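Local coordinates for extracellular solute-binding protein, family 3 (Methylophaga aminisulfidivorans MP, PDB 5SV6) that is of unknown function but has the architecture of a periplasmic solute-binding protein and, as MxaJ, is probably linked to the methanol dehydrogenase system, at residues A[126-132]-A[211-217]; A[164-168]-A[239-243]; A[178-183]-A[199-203]. All coordinates share one frame; numbering follows the deposited sequence.

Contact 1: A[126-132]-A[211-217]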
loop_
_atom_site.group_PDB
_atom_site.type_symbol
_atom_site.label_atom_id
_atom_site.label_comp_id
_atom_site.label_asym_id
_atom_site.label_seq_id
_atom_site.Cartn_x
_atom_site.Cartn_y
_atom_site.Cartn_z
ATOM N N SER A 126 7.002 5.519 2.175
ATOM C CA SER A 126 7.126 4.290 2.950
ATOM C C SER A 126 7.740 3.214 2.072
ATOM O O SER A 126 8.202 3.501 0.975
ATOM C CB SER A 126 5.770 3.857 3.516
ATOM O OG SER A 126 5.947 2.892 4.536
ATOM N N GLY A 127 7.787 1.987 2.565
ATOM C CA GLY A 127 8.387 0.919 1.790
ATOM C C GLY A 127 7.760 -0.433 2.037
ATOM O O GLY A 127 6.989 -0.610 2.982
ATOM N N TYR A 128 8.081 -1.376 1.157
ATOM C CA TYR A 128 7.770 -2.781 1.364
ATOM C C TYR A 128 8.617 -3.240 2.539
ATOM O O TYR A 128 9.700 -2.712 2.756
ATOM C CB TYR A 128 8.087 -3.589 0.091
ATOM C CG TYR A 128 7.023 -3.385 -0.954
ATOM C CD1 TYR A 128 7.017 -2.252 -1.753
ATOM C CD2 TYR A 128 5.988 -4.302 -1.103
ATOM C CE1 TYR A 128 6.015 -2.037 -2.677
ATOM C CE2 TYR A 128 4.989 -4.100 -2.027
ATOM C CZ TYR A 128 5.004 -2.965 -2.808
ATOM O OH TYR A 128 4.003 -2.758 -3.731
ATOM N N ALA A 129 8.111 -4.202 3.305
ATOM C CA ALA A 129 8.787 -4.636 4.528
ATOM C C ALA A 129 8.694 -6.142 4.742
ATOM O O ALA A 129 7.677 -6.755 4.426
ATOM C CB ALA A 129 8.207 -3.907 5.750
ATOM N N PHE A 130 9.763 -6.719 5.290
ATOM C CA PHE A 130 9.767 -8.104 5.751
ATOM C C PHE A 130 9.040 -8.203 7.076
ATOM O O PHE A 130 9.284 -7.411 7.986
ATOM C CB PHE A 130 11.199 -8.602 5.927
ATOM C CG PHE A 130 11.992 -8.577 4.664
ATOM C CD1 PHE A 130 11.884 -9.615 3.745
ATOM C CD2 PHE A 130 12.828 -7.509 4.379
ATOM C CE1 PHE A 130 12.595 -9.586 2.564
ATOM C CE2 PHE A 130 13.553 -7.476 3.207
ATOM C CZ PHE A 130 13.442 -8.518 2.301
ATOM N N ILE A 131 8.138 -9.169 7.174
ATOM C CA ILE A 131 7.337 -9.349 8.368
ATOM C C ILE A 131 7.453 -10.802 8.822
ATOM O O ILE A 131 7.074 -11.711 8.087
ATOM C CB ILE A 131 5.871 -8.975 8.092
ATOM C CG1 ILE A 131 5.765 -7.467 7.813
ATOM C CG2 ILE A 131 4.979 -9.384 9.266
ATOM C CD1 ILE A 131 4.456 -7.023 7.148
ATOM N N TYR A 132 7.979 -11.014 10.027
ATOM C CA TYR A 132 8.274 -12.353 10.521
ATOM C C TYR A 132 8.186 -12.412 12.051
ATOM O O TYR A 132 8.149 -11.368 12.705
ATOM C CB TYR A 132 9.655 -12.813 10.015
ATOM C CG TYR A 132 10.793 -11.866 10.304
ATOM C CD1 TYR A 132 11.091 -10.829 9.437
ATOM C CD2 TYR A 132 11.588 -12.025 11.434
ATOM C CE1 TYR A 132 12.139 -9.955 9.697
ATOM C CE2 TYR A 132 12.635 -11.163 11.704
ATOM C CZ TYR A 132 12.908 -10.132 10.831
ATOM O OH TYR A 132 13.955 -9.272 11.090
ATOM N N ILE A 211 7.407 -16.065 6.151
ATOM C CA ILE A 211 7.648 -14.623 6.143
ATOM C C ILE A 211 6.718 -13.946 5.149
ATOM O O ILE A 211 6.225 -14.582 4.223
ATOM C CB ILE A 211 9.116 -14.322 5.752
ATOM C CG1 ILE A 211 9.509 -12.883 6.104
ATOM C CG2 ILE A 211 9.354 -14.632 4.272
ATOM C CD1 ILE A 211 11.001 -12.601 5.945
ATOM N N ALA A 212 6.453 -12.660 5.361
ATOM C CA ALA A 212 5.714 -11.880 4.383
ATOM C C ALA A 212 6.588 -10.732 3.940
ATOM O O ALA A 212 7.493 -10.307 4.663
ATOM C CB ALA A 212 4.398 -11.350 4.973
ATOM N N HIS A 213 6.336 -10.245 2.732
ATOM C CA HIS A 213 6.981 -9.026 2.266
ATOM C C HIS A 213 5.861 -8.213 1.650
ATOM O O HIS A 213 5.324 -8.579 0.601
ATOM C CB HIS A 213 8.093 -9.336 1.262
ATOM C CG HIS A 213 8.922 -8.147 0.891
ATOM N ND1 HIS A 213 8.779 -7.484 -0.308
ATOM C CD2 HIS A 213 9.909 -7.505 1.560
ATOM C CE1 HIS A 213 9.650 -6.491 -0.369
ATOM N NE2 HIS A 213 10.342 -6.475 0.757
ATOM N N ILE A 214 5.492 -7.134 2.336
ATOM C CA ILE A 214 4.232 -6.430 2.095
ATOM C C ILE A 214 4.488 -4.938 2.139
ATOM O O ILE A 214 5.311 -4.478 2.925
ATOM C CB ILE A 214 3.195 -6.727 3.231
ATOM C CG1 ILE A 214 3.026 -8.224 3.448
ATOM C CG2 ILE A 214 1.832 -6.088 2.944
ATOM C CD1 ILE A 214 2.573 -8.927 2.194
ATOM N N TRP A 215 3.775 -4.183 1.306
ATOM C CA TRP A 215 3.785 -2.723 1.375
ATOM C C TRP A 215 3.368 -2.306 2.788
ATOM O O TRP A 215 2.272 -2.625 3.237
ATOM C CB TRP A 215 2.821 -2.152 0.318
ATOM C CG TRP A 215 2.604 -0.664 0.327
ATOM C CD1 TRP A 215 1.412 -0.012 0.501
ATOM C CD2 TRP A 215 3.586 0.357 0.101
ATOM N NE1 TRP A 215 1.593 1.345 0.400
ATOM C CE2 TRP A 215 2.920 1.601 0.168
ATOM C CE3 TRP A 215 4.961 0.343 -0.143
ATOM C CZ2 TRP A 215 3.587 2.815 0.015
ATOM C CZ3 TRP A 215 5.619 1.549 -0.304
ATOM C CH2 TRP A 215 4.933 2.769 -0.226
ATOM N N ALA A 216 4.252 -1.607 3.493
ATOM C CA ALA A 216 4.053 -1.380 4.929
ATOM C C ALA A 216 2.739 -0.680 5.326
ATOM O O ALA A 216 2.106 -1.084 6.294
ATOM C CB ALA A 216 5.276 -0.698 5.564
ATOM N N PRO A 217 2.315 0.356 4.582
ATOM C CA PRO A 217 1.026 0.958 4.958
ATOM C C PRO A 217 -0.163 -0.022 4.953
ATOM O O PRO A 217 -1.107 0.172 5.727
ATOM C CB PRO A 217 0.844 2.061 3.906
ATOM C CG PRO A 217 2.247 2.481 3.600
ATOM C CD PRO A 217 3.032 1.184 3.591
#
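An antiparallel strand pair in the main sheet of a solute-binding-protein fold sets Tyr128 opposite Trp215 and Phe130 opposite His213. Both are non-hydrogen-bonded pairs, and their rings gather on one face of the sheet as an aromatic cluster. The other face carries Ala129 with Ile214 and Ile131 with Ala212, the hydrogen-bonded pairs, each exchanging two backbone bonds; Ala129 N meets Ile214 O at 2.8 Å. A fifth bond, from Ala216 N to Gly127 O at 3.0 Å, continues the pairing to the start of helix 216-224.

His213 turns the edge of its imidazole to the face of Phe130, the planes 52° apart, with CD2 of His213 standing 3.5 Å above the centre of the phenyl plane. With CG opposite the backbone N about the first torsion (chi1 -172°), the imidazole swings across toward 126-132, and His213 CE1 comes 3.3 Å from Tyr128 CB. A polar ring can be buried here because ND1 bonds with Ser162 OG and NE2 with Ser235 OG, which also fixes its rotation. The phenol of Tyr128 lies against the start of the tryptophan side chain: Trp215 CB makes a CH-pi contact 4.0 Å from the ring centroid, while Tyr128 CE1 meets Trp215 CE3 obliquely at 3.6 Å. A serine in place of Tyr128 would probably open a gap in the aromatic cluster, with no ring face left for Trp215 CB. On the opposite face, branched and small residues meet at ordinary contact distance: Ile131 CD1 reaches Ile214 CB at 4.1 Å, the two side chains crossing at about a right angle.

Such a buried pairing, with strand 230-234 on the other side of 118-133, is typical of the sheet core in the two-lobed periplasmic binding proteins.

Contact 2: A[164-168]-A[239-243]; sequences VMLRE and APTRD
The last turn of helix 161-168 meets an irregular loop in a small, partly buried contact, polar at Glu168 and Arg242 and apolar at Met165 and Ala239. The loop 239-243 leaves strand 238-239 and leads to strand 247-257, and the helix offers it a carboxylate as acceptor for a backbone amide. Arg242 N donates to Glu168 OE2 at 2.8 Å, nearly straight at 159°, approaching from above the carboxylate plane. Glutamate suits the place because its side chain is long enough to span from helix to loop: a bend at its second torsion (chi2 68°) brings the carboxylate up to Thr241 and Arg242, with Glu168 OE1 lying 3.4 Å from Thr241 CB.

The other oxygen is linked to the loop through water. Glu168 OE1 accepts from a water at 2.8 Å, and this water also takes the amide of Asp243, although that second leg is unusually short and its exact length doubtful. The charge of Arg242 probably adds no more than a general attraction, its NE lying 4.2 Å from Glu168 OE2 with no guanidinium N-H pointing at the oxygen.

One turn earlier, Met165, modelled as selenomethionine, curls back on itself at its second and third torsions. Its SE thereby rests 4.0 Å from Ala239 CB and 3.9 Å from Thr241 CG2, while Met165 CE touches Pro240 O. A flexible, unbranched chain fits this uneven surface, and the small alanine leaves room for it. Thr241 serves both sides, its CG2 methyl touching the selenium and its OG1 bonded to Glu245 O within the loop.

Beyond the contact, Met165 also packs on Trp143 and on Val247 and Gln249, so that through it the helix end meets both the loop and strand 247-257, while Leu166 packs on strand 154-156.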
loop_
_atom_site.group_PDB
_atom_site.type_symbol
_atom_site.label_atom_id
_atom_site.label_comp_id
_atom_site.label_asym_id
_atom_site.label_seq_id
_atom_site.Cartn_x
_atom_site.Cartn_y
_atom_site.Cartn_z
ATOM N N VAL A 164 9.381 -9.578 -8.053
ATOM C CA VAL A 164 10.651 -9.405 -8.753
ATOM C C VAL A 164 11.804 -9.981 -7.926
ATOM O O VAL A 164 12.635 -10.708 -8.443
ATOM C CB VAL A 164 10.913 -7.912 -9.090
ATOM C CG1 VAL A 164 12.187 -7.761 -9.919
ATOM C CG2 VAL A 164 9.714 -7.318 -9.839
HETATM N N MSE A 165 11.815 -9.704 -6.627
HETATM C CA MSE A 165 12.907 -10.160 -5.770
HETATM C C MSE A 165 12.841 -11.647 -5.428
HETATM O O MSE A 165 13.870 -12.287 -5.210
HETATM C CB MSE A 165 12.980 -9.318 -4.494
HETATM C CG MSE A 165 13.286 -7.849 -4.738
HETATM SE SE MSE A 165 14.817 -7.623 -5.959
HETATM C CE MSE A 165 16.163 -8.656 -4.973
ATOM N N LEU A 166 11.636 -12.205 -5.387
ATOM C CA LEU A 166 11.494 -13.638 -5.136
ATOM C C LEU A 166 12.065 -14.428 -6.315
ATOM O O LEU A 166 12.706 -15.471 -6.139
ATOM C CB LEU A 166 10.025 -14.000 -4.894
ATOM C CG LEU A 166 9.750 -14.973 -3.744
ATOM C CD1 LEU A 166 10.459 -14.548 -2.462
ATOM C CD2 LEU A 166 8.243 -15.143 -3.501
ATOM N N ARG A 167 11.830 -13.925 -7.519
ATOM C CA ARG A 167 12.434 -14.526 -8.704
ATOM C C ARG A 167 13.949 -14.384 -8.632
ATOM O O ARG A 167 14.688 -15.338 -8.882
ATOM C CB ARG A 167 11.916 -13.853 -9.968
ATOM C CG ARG A 167 10.420 -13.982 -10.178
ATOM C CD ARG A 167 10.038 -13.363 -11.504
ATOM N NE ARG A 167 8.623 -13.513 -11.813
ATOM C CZ ARG A 167 8.132 -14.493 -12.562
ATOM N NH1 ARG A 167 8.952 -15.406 -13.065
ATOM N NH2 ARG A 167 6.830 -14.555 -12.812
ATOM N N GLU A 168 14.406 -13.189 -8.264
ATOM C CA GLU A 168 15.834 -12.919 -8.138
ATOM C C GLU A 168 16.547 -13.940 -7.251
ATOM O O GLU A 168 17.628 -14.409 -7.603
ATOM C CB GLU A 168 16.088 -11.499 -7.615
ATOM C CG GLU A 168 17.555 -11.217 -7.269
ATOM C CD GLU A 168 18.461 -11.179 -8.497
ATOM O OE1 GLU A 168 17.934 -11.065 -9.623
ATOM O OE2 GLU A 168 19.702 -11.250 -8.333
ATOM N N ALA A 239 16.820 -2.415 -4.123
ATOM C CA ALA A 239 17.421 -3.739 -3.972
ATOM C C ALA A 239 18.185 -4.138 -5.228
ATOM O O ALA A 239 17.639 -4.082 -6.338
ATOM C CB ALA A 239 16.361 -4.786 -3.642
ATOM N N PRO A 240 19.455 -4.544 -5.055
ATOM C CA PRO A 240 20.313 -4.964 -6.171
ATOM C C PRO A 240 19.876 -6.297 -6.752
ATOM O O PRO A 240 19.325 -7.124 -6.034
ATOM C CB PRO A 240 21.699 -5.105 -5.522
ATOM C CG PRO A 240 21.422 -5.314 -4.084
ATOM C CD PRO A 240 20.195 -4.499 -3.783
ATOM N N THR A 241 20.107 -6.487 -8.048
ATOM C CA THR A 241 19.879 -7.776 -8.693
ATOM C C THR A 241 21.125 -8.159 -9.491
ATOM O O THR A 241 21.899 -7.292 -9.894
ATOM C CB THR A 241 18.635 -7.754 -9.610
ATOM O OG1 THR A 241 18.852 -6.870 -10.719
ATOM C CG2 THR A 241 17.403 -7.301 -8.832
ATOM N N ARG A 242 21.332 -9.450 -9.710
ATOM C CA ARG A 242 22.560 -9.899 -10.354
ATOM C C ARG A 242 22.634 -9.485 -11.818
ATOM O O ARG A 242 23.660 -8.984 -12.272
ATOM C CB ARG A 242 22.714 -11.417 -10.238
ATOM C CG ARG A 242 22.733 -11.923 -8.808
ATOM C CD ARG A 242 23.122 -13.393 -8.733
ATOM N NE ARG A 242 22.778 -13.984 -7.440
ATOM C CZ ARG A 242 23.403 -13.717 -6.295
ATOM N NH1 ARG A 242 23.014 -14.309 -5.172
ATOM N NH2 ARG A 242 24.414 -12.855 -6.268
ATOM N N ASP A 243 21.548 -9.708 -12.551
ATOM C CA ASP A 243 21.540 -9.501 -13.998
ATOM C C ASP A 243 20.711 -8.287 -14.402
ATOM O O ASP A 243 21.121 -7.517 -15.271
ATOM C CB ASP A 243 21.031 -10.755 -14.725
ATOM C CG ASP A 243 21.965 -11.950 -14.569
ATOM O OD1 ASP A 243 23.189 -11.742 -14.411
ATOM O OD2 ASP A 243 21.474 -13.104 -14.610
HETATM O O HOH W 1 19.229 -10.570 -12.011
#

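Contact 3: A[178-183]-A[199-203]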
loop_
_atom_site.group_PDB
_atom_site.type_symbol
_atom_site.label_atom_id
_atom_site.label_comp_id
_atom_site.label_asym_id
_atom_site.label_seq_id
_atom_site.Cartn_x
_atom_site.Cartn_y
_atom_site.Cartn_z
ATOM N N TYR A 178 1.553 -21.630 -3.342
ATOM C CA TYR A 178 1.195 -20.977 -2.086
ATOM C C TYR A 178 0.594 -19.574 -2.290
ATOM O O TYR A 178 -0.460 -19.264 -1.745
ATOM C CB TYR A 178 2.403 -20.895 -1.156
ATOM C CG TYR A 178 2.075 -20.200 0.142
ATOM C CD1 TYR A 178 1.075 -20.689 0.971
ATOM C CD2 TYR A 178 2.747 -19.051 0.531
ATOM C CE1 TYR A 178 0.758 -20.064 2.156
ATOM C CE2 TYR A 178 2.438 -18.414 1.730
ATOM C CZ TYR A 178 1.436 -18.929 2.534
ATOM O OH TYR A 178 1.112 -18.309 3.714
ATOM N N THR A 179 1.261 -18.749 -3.093
ATOM C CA THR A 179 0.808 -17.376 -3.376
ATOM C C THR A 179 -0.569 -17.342 -4.051
ATOM O O THR A 179 -1.429 -16.504 -3.726
ATOM C CB THR A 179 1.824 -16.658 -4.296
ATOM O OG1 THR A 179 3.095 -16.584 -3.637
ATOM C CG2 THR A 179 1.354 -15.248 -4.633
HETATM N N MSE A 180 -0.778 -18.261 -4.988
HETATM C CA MSE A 180 -2.049 -18.363 -5.704
HETATM C C MSE A 180 -3.198 -18.885 -4.831
HETATM O O MSE A 180 -4.365 -18.756 -5.202
HETATM C CB MSE A 180 -1.906 -19.265 -6.925
HETATM C CG MSE A 180 -1.032 -18.696 -8.007
HETATM SE SE MSE A 180 -1.626 -16.927 -8.611
HETATM C CE MSE A 180 -0.279 -15.825 -7.736
ATOM N N SER A 181 -2.868 -19.503 -3.701
ATOM C CA SER A 181 -3.887 -19.977 -2.762
ATOM C C SER A 181 -4.397 -18.824 -1.899
ATOM O O SER A 181 -5.402 -18.961 -1.194
ATOM C CB SER A 181 -3.338 -21.092 -1.864
ATOM O OG SER A 181 -2.516 -20.584 -0.813
ATOM N N LEU A 182 -3.690 -17.695 -1.948
ATOM C CA LEU A 182 -4.004 -16.546 -1.089
ATOM C C LEU A 182 -4.619 -15.357 -1.830
ATOM O O LEU A 182 -5.446 -14.649 -1.277
ATOM C CB LEU A 182 -2.751 -16.050 -0.359
ATOM C CG LEU A 182 -2.072 -16.997 0.627
ATOM C CD1 LEU A 182 -0.725 -16.443 1.068
ATOM C CD2 LEU A 182 -2.970 -17.253 1.830
ATOM N N ILE A 183 -4.182 -15.118 -3.061
ATOM C CA ILE A 183 -4.546 -13.888 -3.762
ATOM C C ILE A 183 -5.715 -14.154 -4.706
ATOM O O ILE A 183 -5.710 -15.136 -5.446
ATOM C CB ILE A 183 -3.347 -13.310 -4.558
ATOM C CG1 ILE A 183 -2.130 -13.098 -3.641
ATOM C CG2 ILE A 183 -3.735 -12.004 -5.254
ATOM C CD1 ILE A 183 -2.380 -12.142 -2.458
ATOM N N LEU A 199 -4.951 -10.876 5.670
ATOM C CA LEU A 199 -4.751 -12.303 5.428
ATOM C C LEU A 199 -3.259 -12.658 5.383
ATOM O O LEU A 199 -2.815 -13.655 5.966
ATOM C CB LEU A 199 -5.412 -12.691 4.098
ATOM C CG LEU A 199 -5.086 -14.097 3.591
ATOM C CD1 LEU A 199 -5.635 -15.157 4.547
ATOM C CD2 LEU A 199 -5.590 -14.311 2.163
ATOM N N LEU A 200 -2.479 -11.852 4.673
ATOM C CA LEU A 200 -1.050 -12.136 4.543
ATOM C C LEU A 200 -0.326 -12.034 5.889
ATOM O O LEU A 200 0.520 -12.864 6.202
ATOM C CB LEU A 200 -0.392 -11.234 3.488
ATOM C CG LEU A 200 -0.977 -11.361 2.074
ATOM C CD1 LEU A 200 -0.245 -10.472 1.081
ATOM C CD2 LEU A 200 -0.900 -12.790 1.615
ATOM N N VAL A 201 -0.669 -11.033 6.692
ATOM C CA VAL A 201 -0.085 -10.939 8.030
ATOM C C VAL A 201 -0.482 -12.155 8.876
ATOM O O VAL A 201 0.342 -12.735 9.595
ATOM C CB VAL A 201 -0.454 -9.616 8.726
ATOM C CG1 VAL A 201 0.073 -9.603 10.165
ATOM C CG2 VAL A 201 0.121 -8.438 7.935
ATOM N N SER A 202 -1.742 -12.556 8.757
ATOM C CA SER A 202 -2.262 -13.703 9.497
ATOM C C SER A 202 -1.520 -15.003 9.189
ATOM O O SER A 202 -1.367 -15.857 10.059
ATOM C CB SER A 202 -3.754 -13.872 9.223
ATOM O OG SER A 202 -4.477 -12.875 9.918
ATOM N N GLU A 203 -1.071 -15.145 7.944
ATOM C CA GLU A 203 -0.309 -16.323 7.519
ATOM C C GLU A 203 1.020 -16.435 8.266
ATOM O O GLU A 203 1.496 -17.534 8.548
ATOM C CB GLU A 203 -0.048 -16.262 6.017
ATOM C CG GLU A 203 -1.282 -16.486 5.174
ATOM C CD GLU A 203 -1.794 -17.905 5.283
ATOM O OE1 GLU A 203 -1.105 -18.824 4.798
ATOM O OE2 GLU A 203 -2.877 -18.104 5.869
#
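Leu182 pushes its forked end between three side chains of helix 197-206, namely Leu199, Leu200 and Glu203. Its CD1 methyl meets Leu200 CD2 at 3.7 Å, the two leucines crossing at a slant, and the other methyl, Leu182 CD2, lies 4.0 Å from Leu199 CD2. Leucine suits this position because its two branches reach Leu200 and Leu199 separately, and both border Glu203. Ile183 adds a lighter touch at the margin, its CD1 at 4.4 Å from Leu200 CD2.

Glu203 marks the change from apolar to polar. Its aliphatic CG and the carboxyl carbon lie against Leu182 CD2, the nearer being Glu203 CD at 3.7 Å, and a bend at the second torsion (chi2 -68°) folds the carboxylate back toward Tyr178. There Tyr178 OH donates a short bond of 2.5 Å to Glu203 OE1. The acceptor uses its anti lone pair, on the side away from OE2, and it sits at the edge of the phenol in the ring plane, the carboxylate being turned 37° from that plane. The bond helps to fix the rotation of the carboxylate; Glu203 also touches Lys208. Behind the tyrosine, Tyr178 O accepts from both Ser181 N and Ser181 OG, which braces the turn that presents Leu182.

Outside the pair, Tyr178 also touches Ala209, and Val201, one residue on from Leu200, is directed to Ala219 and Tyr222 of helix 216-224. The end of helix 172-180 and the turn after it thus pack on helix 197-206 at the surface of an alpha/beta lobe, within a periplasmic-binding-protein-like fold.

Overall arrangement
All three contacts belong to the same solute-binding family region. Along the chain, contact 3 falls entirely between the two halves of both other contacts, whereas contacts 1 and 2 alternate. Contact 1 forms part of the mixed sheet; its centre is about 16 Å from that of contact 2 and about 14 Å from that of contact 3. It touches contact 3 directly, Ile214 CD1 packing on Leu200 CD1 at 3.4 Å, as helix 197-206 leads into strand 211-215. Contacts 2 and 3, about 22 Å apart between centres, do not touch, though helices 161-168 and 172-180 are consecutive. Contact 1 thus pairs strands within the sheet, while contacts 2 and 3 place a loop and helices around it, in a solute-binding type of fold.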